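Local coordinates for enoyl-CoA hydratase/isomerase (Mycobacterium abscessus, PDB 3QXZ), which probably catalyses the hydration or double-bond isomerisation of enoyl-CoA thioesters, as a trimeric member of the crotonase-like enoyl-CoA hydratase/isomerase family, at residues A246-R251 with P259-Q264; W148-L153 with E161-G166. All blocks are in the same frame, centred on the assembly; numbering follows the deposited sequence.

Contact 1: A246-R251 with P259-Q264; sequences AAEGPR and PRWAGQ
Glu248 on helix 245-255 grips the backbone of the C-terminal tail at Arg260, so this is a side-chain-to-backbone hydrogen bond, with apolar packing beside it, between the last helix and the loop that doubles back along it. Arg260 N donates to Glu248 OE2 at 2.8 Å, and the bond is nearly straight (163°). It uses the anti lone pair of OE2, the one turned away from OE1. CG of Glu248 lies anti to its backbone N (chi1 175°) and the chain bends at chi2, which brings the carboxylate over to the loop.

Both carboxylate oxygens have further partners. OE1 receives a weak hydrogen bond from Arg251 NH2 at 3.0 Å, part of a salt bridge one turn along the helix. OE2 also pairs with Arg257, which lies between the segments. These positive groups probably keep the buried carboxylate ionised. The Arg260 side chain crosses that of Glu248, with CB 3.5 Å from OE2, but its guanidinium leads away from the helix.

Trp261 makes the apolar half of the contact. Its six-membered ring meets the helix at Gly249, where CH2 lies 3.7 Å from CA. Pro259 CB sits 3.5 Å above one face of the indole, near its rim. Pro206 of the same chain and Arg137 of the second subunit also touch this tryptophan.

Farther along, Asp245 accepts backbone N-H bonds from Ala262 and Gly263. The tail folds back against the last helix in the C-terminal helical region of a crotonase-fold subunit, beside the second subunit of the trimer.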
# COMPACT_ATOMS: atom_id res chain seq x y z
N ALA A 246 -2.52 12.01 29.59
CA ALA A 246 -1.26 11.29 29.41
C ALA A 246 -0.76 10.65 30.70
O ALA A 246 -0.00 9.67 30.66
CB ALA A 246 -0.19 12.19 28.78
N ALA A 247 -1.18 11.21 31.84
CA ALA A 247 -0.85 10.59 33.13
C ALA A 247 -1.92 9.59 33.54
O ALA A 247 -1.60 8.57 34.17
CB ALA A 247 -0.67 11.66 34.18
N GLU A 248 -3.17 9.88 33.19
CA GLU A 248 -4.29 9.01 33.55
C GLU A 248 -4.24 7.62 32.89
O GLU A 248 -4.60 6.61 33.50
CB GLU A 248 -5.62 9.70 33.24
CG GLU A 248 -6.89 8.85 33.45
CD GLU A 248 -7.13 8.36 34.90
OE1 GLU A 248 -6.34 8.63 35.84
OE2 GLU A 248 -8.13 7.64 35.06
N GLY A 249 -3.82 7.55 31.64
CA GLY A 249 -3.73 6.26 30.97
C GLY A 249 -2.86 5.26 31.73
O GLY A 249 -3.33 4.15 32.07
N PRO A 250 -1.59 5.60 31.98
CA PRO A 250 -0.73 4.71 32.78
C PRO A 250 -1.24 4.52 34.21
O PRO A 250 -1.20 3.39 34.72
CB PRO A 250 0.63 5.40 32.76
CG PRO A 250 0.60 6.24 31.45
CD PRO A 250 -0.83 6.74 31.43
N ARG A 251 -1.72 5.59 34.84
CA ARG A 251 -2.19 5.46 36.24
C ARG A 251 -3.35 4.46 36.34
O ARG A 251 -3.36 3.62 37.24
CB ARG A 251 -2.62 6.81 36.78
CG ARG A 251 -3.18 6.75 38.20
CD ARG A 251 -3.61 8.12 38.66
NE ARG A 251 -2.60 9.09 38.28
CZ ARG A 251 -2.78 10.05 37.38
NH1 ARG A 251 -1.78 10.87 37.09
NH2 ARG A 251 -3.97 10.21 36.79
N PRO A 259 -9.80 3.92 32.56
CA PRO A 259 -9.32 5.29 32.57
C PRO A 259 -10.47 6.30 32.62
O PRO A 259 -11.54 6.03 32.06
CB PRO A 259 -8.52 5.39 31.26
CG PRO A 259 -9.14 4.37 30.35
CD PRO A 259 -9.55 3.24 31.27
N ARG A 260 -10.25 7.41 33.31
CA ARG A 260 -11.23 8.49 33.40
C ARG A 260 -10.75 9.63 32.53
O ARG A 260 -10.10 10.56 33.00
CB ARG A 260 -11.38 8.94 34.87
CG ARG A 260 -11.79 7.83 35.79
CD ARG A 260 -11.98 8.32 37.21
NE ARG A 260 -12.41 7.23 38.07
CZ ARG A 260 -13.12 7.39 39.20
NH1 ARG A 260 -13.48 8.60 39.61
NH2 ARG A 260 -13.46 6.32 39.90
N TRP A 261 -11.03 9.54 31.23
CA TRP A 261 -10.51 10.55 30.31
C TRP A 261 -11.20 11.90 30.48
O TRP A 261 -12.43 11.97 30.63
CB TRP A 261 -10.67 10.08 28.87
CG TRP A 261 -10.10 8.75 28.50
CD1 TRP A 261 -10.80 7.72 27.96
CD2 TRP A 261 -8.73 8.32 28.58
NE1 TRP A 261 -9.96 6.66 27.70
CE2 TRP A 261 -8.68 7.00 28.06
CE3 TRP A 261 -7.54 8.91 29.06
CZ2 TRP A 261 -7.48 6.27 27.98
CZ3 TRP A 261 -6.35 8.18 29.00
CH2 TRP A 261 -6.34 6.88 28.46
N ALA A 262 -10.40 12.96 30.41
CA ALA A 262 -10.93 14.33 30.47
C ALA A 262 -11.00 14.99 29.10
O ALA A 262 -11.79 15.91 28.89
CB ALA A 262 -10.10 15.19 31.40
N GLY A 263 -10.16 14.54 28.16
CA GLY A 263 -9.99 15.23 26.88
C GLY A 263 -9.37 16.60 27.08
O GLY A 263 -8.94 16.94 28.19
N GLN A 264 -9.34 17.40 26.02
CA GLN A 264 -8.89 18.79 26.15
C GLN A 264 -9.59 19.74 25.19
O GLN A 264 -10.17 19.31 24.19
CB GLN A 264 -7.37 18.90 26.02
CG GLN A 264 -6.75 18.25 24.79
CD GLN A 264 -5.25 18.44 24.77
OE1 GLN A 264 -4.48 17.46 24.88
NE2 GLN A 264 -4.81 19.69 24.65

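Contact 2: W148-L153 with E161-G166; sequences WTLPRL and ELLLTG
Leu150 and Leu163 meet tip to tip through their methyl groups, with Leu150 CD2 3.7 Å from Leu163 CD2. The same Leu150 methyl also lies 4.2 Å from Leu162 CB, so one branch of one leucine serves two neighbours on the facing helical turn. CG of Leu150 stands anti to the backbone N (chi1 -172°), which sends the side chain out across the gap. Leu163, with CG anti to its carbonyl carbon (chi1 -59°), brings CD2 to that methyl. The contact is wholly apolar and all three leucines are buried. The backbones stay well apart: the nearest CA atoms, of Leu150 and Leu163, are 9.0 Å from each other.

Local hydrogen bonds lie in the turns that carry the leucines. Arg152 NH1 donates to Trp148 O at 2.9 Å, and that oxygen lies at the edge of the guanidinium, close to its plane. Trp148 NE1 sits 3.2 Å above the centre of the same guanidinium, so the arginine folds back over the indole. Arg152 and Trp148 lie on either side of Leu150 in the chain. At the other end, Glu161 O accepts from Thr165 N and, at 2.6 Å, from Thr165 OG1. The two donors approach from opposite faces of the carbonyl plane. Gly166, with positive phi, then takes the chain out of the helix.

Leu179, Phe169 and Pro142 extend the apolar surroundings. Glu161 pairs with Arg173 on helix 171-177 and bonds to Asn181 of the third subunit. The contact joins the junction of helices 146-149 and 151-165 to the far end of the longer helix, with helix 206-222 of the same chain against Trp148 and the third subunit packed against Leu163.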
# COMPACT_ATOMS: atom_id res chain seq x y z
N TRP A 148 -8.23 7.64 -5.27
CA TRP A 148 -7.26 8.01 -4.25
C TRP A 148 -7.29 7.06 -3.04
O TRP A 148 -6.22 6.63 -2.55
CB TRP A 148 -7.59 9.46 -3.83
CG TRP A 148 -6.69 10.09 -2.81
CD1 TRP A 148 -5.53 10.76 -3.05
CD2 TRP A 148 -6.88 10.10 -1.40
NE1 TRP A 148 -4.96 11.15 -1.85
CE2 TRP A 148 -5.78 10.78 -0.83
CE3 TRP A 148 -7.89 9.63 -0.56
CZ2 TRP A 148 -5.66 10.98 0.55
CZ3 TRP A 148 -7.77 9.84 0.81
CH2 TRP A 148 -6.66 10.51 1.34
N THR A 149 -8.47 6.69 -2.56
CA THR A 149 -8.55 5.81 -1.38
C THR A 149 -8.10 4.40 -1.74
O THR A 149 -7.40 3.75 -0.94
CB THR A 149 -9.96 5.72 -0.81
OG1 THR A 149 -10.84 5.28 -1.86
CG2 THR A 149 -10.45 7.06 -0.22
N LEU A 150 -8.46 3.91 -2.91
CA LEU A 150 -8.29 2.47 -3.15
C LEU A 150 -6.82 2.02 -3.29
O LEU A 150 -6.45 1.04 -2.65
CB LEU A 150 -9.15 2.00 -4.34
CG LEU A 150 -9.20 0.49 -4.55
CD1 LEU A 150 -9.70 -0.26 -3.32
CD2 LEU A 150 -10.09 0.20 -5.77
N PRO A 151 -5.98 2.72 -4.08
CA PRO A 151 -4.58 2.25 -4.12
C PRO A 151 -3.88 2.37 -2.76
O PRO A 151 -2.92 1.62 -2.49
CB PRO A 151 -3.92 3.16 -5.18
CG PRO A 151 -4.81 4.39 -5.23
CD PRO A 151 -6.22 3.85 -4.99
N ARG A 152 -4.36 3.26 -1.90
CA ARG A 152 -3.79 3.43 -0.55
C ARG A 152 -4.21 2.29 0.38
O ARG A 152 -3.71 2.23 1.51
CB ARG A 152 -4.19 4.78 0.02
CG ARG A 152 -3.34 5.90 -0.53
CD ARG A 152 -3.89 7.31 -0.18
NE ARG A 152 -3.00 8.34 -0.70
CZ ARG A 152 -2.90 8.67 -1.98
NH1 ARG A 152 -3.72 8.13 -2.88
NH2 ARG A 152 -2.00 9.54 -2.37
N LEU A 153 -5.08 1.40 -0.08
CA LEU A 153 -5.45 0.19 0.66
C LEU A 153 -4.77 -1.04 0.07
O LEU A 153 -4.23 -1.87 0.80
CB LEU A 153 -6.97 -0.00 0.60
CG LEU A 153 -7.77 1.07 1.32
CD1 LEU A 153 -9.23 1.03 0.93
CD2 LEU A 153 -7.58 0.86 2.84
N GLU A 161 -7.41 -3.34 -11.26
CA GLU A 161 -8.34 -4.41 -11.64
C GLU A 161 -9.76 -4.04 -11.20
O GLU A 161 -10.70 -4.14 -12.00
CB GLU A 161 -7.93 -5.71 -10.95
CG GLU A 161 -8.86 -6.87 -11.26
CD GLU A 161 -8.52 -8.12 -10.47
OE1 GLU A 161 -7.45 -8.22 -9.85
OE2 GLU A 161 -9.38 -9.02 -10.45
N LEU A 162 -9.96 -3.62 -9.95
CA LEU A 162 -11.31 -3.35 -9.48
C LEU A 162 -11.92 -2.15 -10.20
O LEU A 162 -13.11 -2.19 -10.55
CB LEU A 162 -11.32 -3.16 -7.95
CG LEU A 162 -10.83 -4.38 -7.16
CD1 LEU A 162 -10.99 -4.15 -5.65
CD2 LEU A 162 -11.57 -5.67 -7.59
N LEU A 163 -11.12 -1.12 -10.48
CA LEU A 163 -11.68 0.11 -11.10
C LEU A 163 -11.85 0.00 -12.61
O LEU A 163 -12.82 0.54 -13.16
CB LEU A 163 -10.82 1.32 -10.77
CG LEU A 163 -10.67 1.62 -9.27
CD1 LEU A 163 -9.85 2.90 -9.11
CD2 LEU A 163 -12.02 1.71 -8.58
N LEU A 164 -10.92 -0.67 -13.29
CA LEU A 164 -10.95 -0.75 -14.75
C LEU A 164 -11.84 -1.87 -15.24
O LEU A 164 -12.36 -1.78 -16.36
CB LEU A 164 -9.54 -0.90 -15.33
CG LEU A 164 -8.56 0.24 -15.11
CD1 LEU A 164 -7.20 -0.07 -15.68
CD2 LEU A 164 -9.10 1.54 -15.75
N THR A 165 -12.01 -2.94 -14.47
CA THR A 165 -12.90 -4.02 -14.91
C THR A 165 -14.27 -3.92 -14.26
O THR A 165 -15.23 -4.47 -14.79
CB THR A 165 -12.34 -5.45 -14.66
OG1 THR A 165 -12.37 -5.75 -13.25
CG2 THR A 165 -10.95 -5.63 -15.22
N GLY A 166 -14.38 -3.27 -13.09
CA GLY A 166 -15.64 -3.26 -12.35
C GLY A 166 -16.06 -4.60 -11.78
O GLY A 166 -17.22 -4.78 -11.39

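In the fold
From the N terminus the chain first lays down the first five strands of the main sheet, 8-14 to 122-126. Contact 2 follows. It spans seven helical residues and ties the start of helix 151-165, with the short helix before it, to the end of that same helix. After helix 171-177, strand 182-184 completes the edge of the sheet, and three more helices follow. Contact 1 closes the last loop, made of the end of helix 245-255 and the residues after it, and joins that helix to the C-terminal tail. The contacts neither nest nor cross. They lie on opposite sides of the subunit's centre, their own centres about 40 Å apart. Both reach the second subunit.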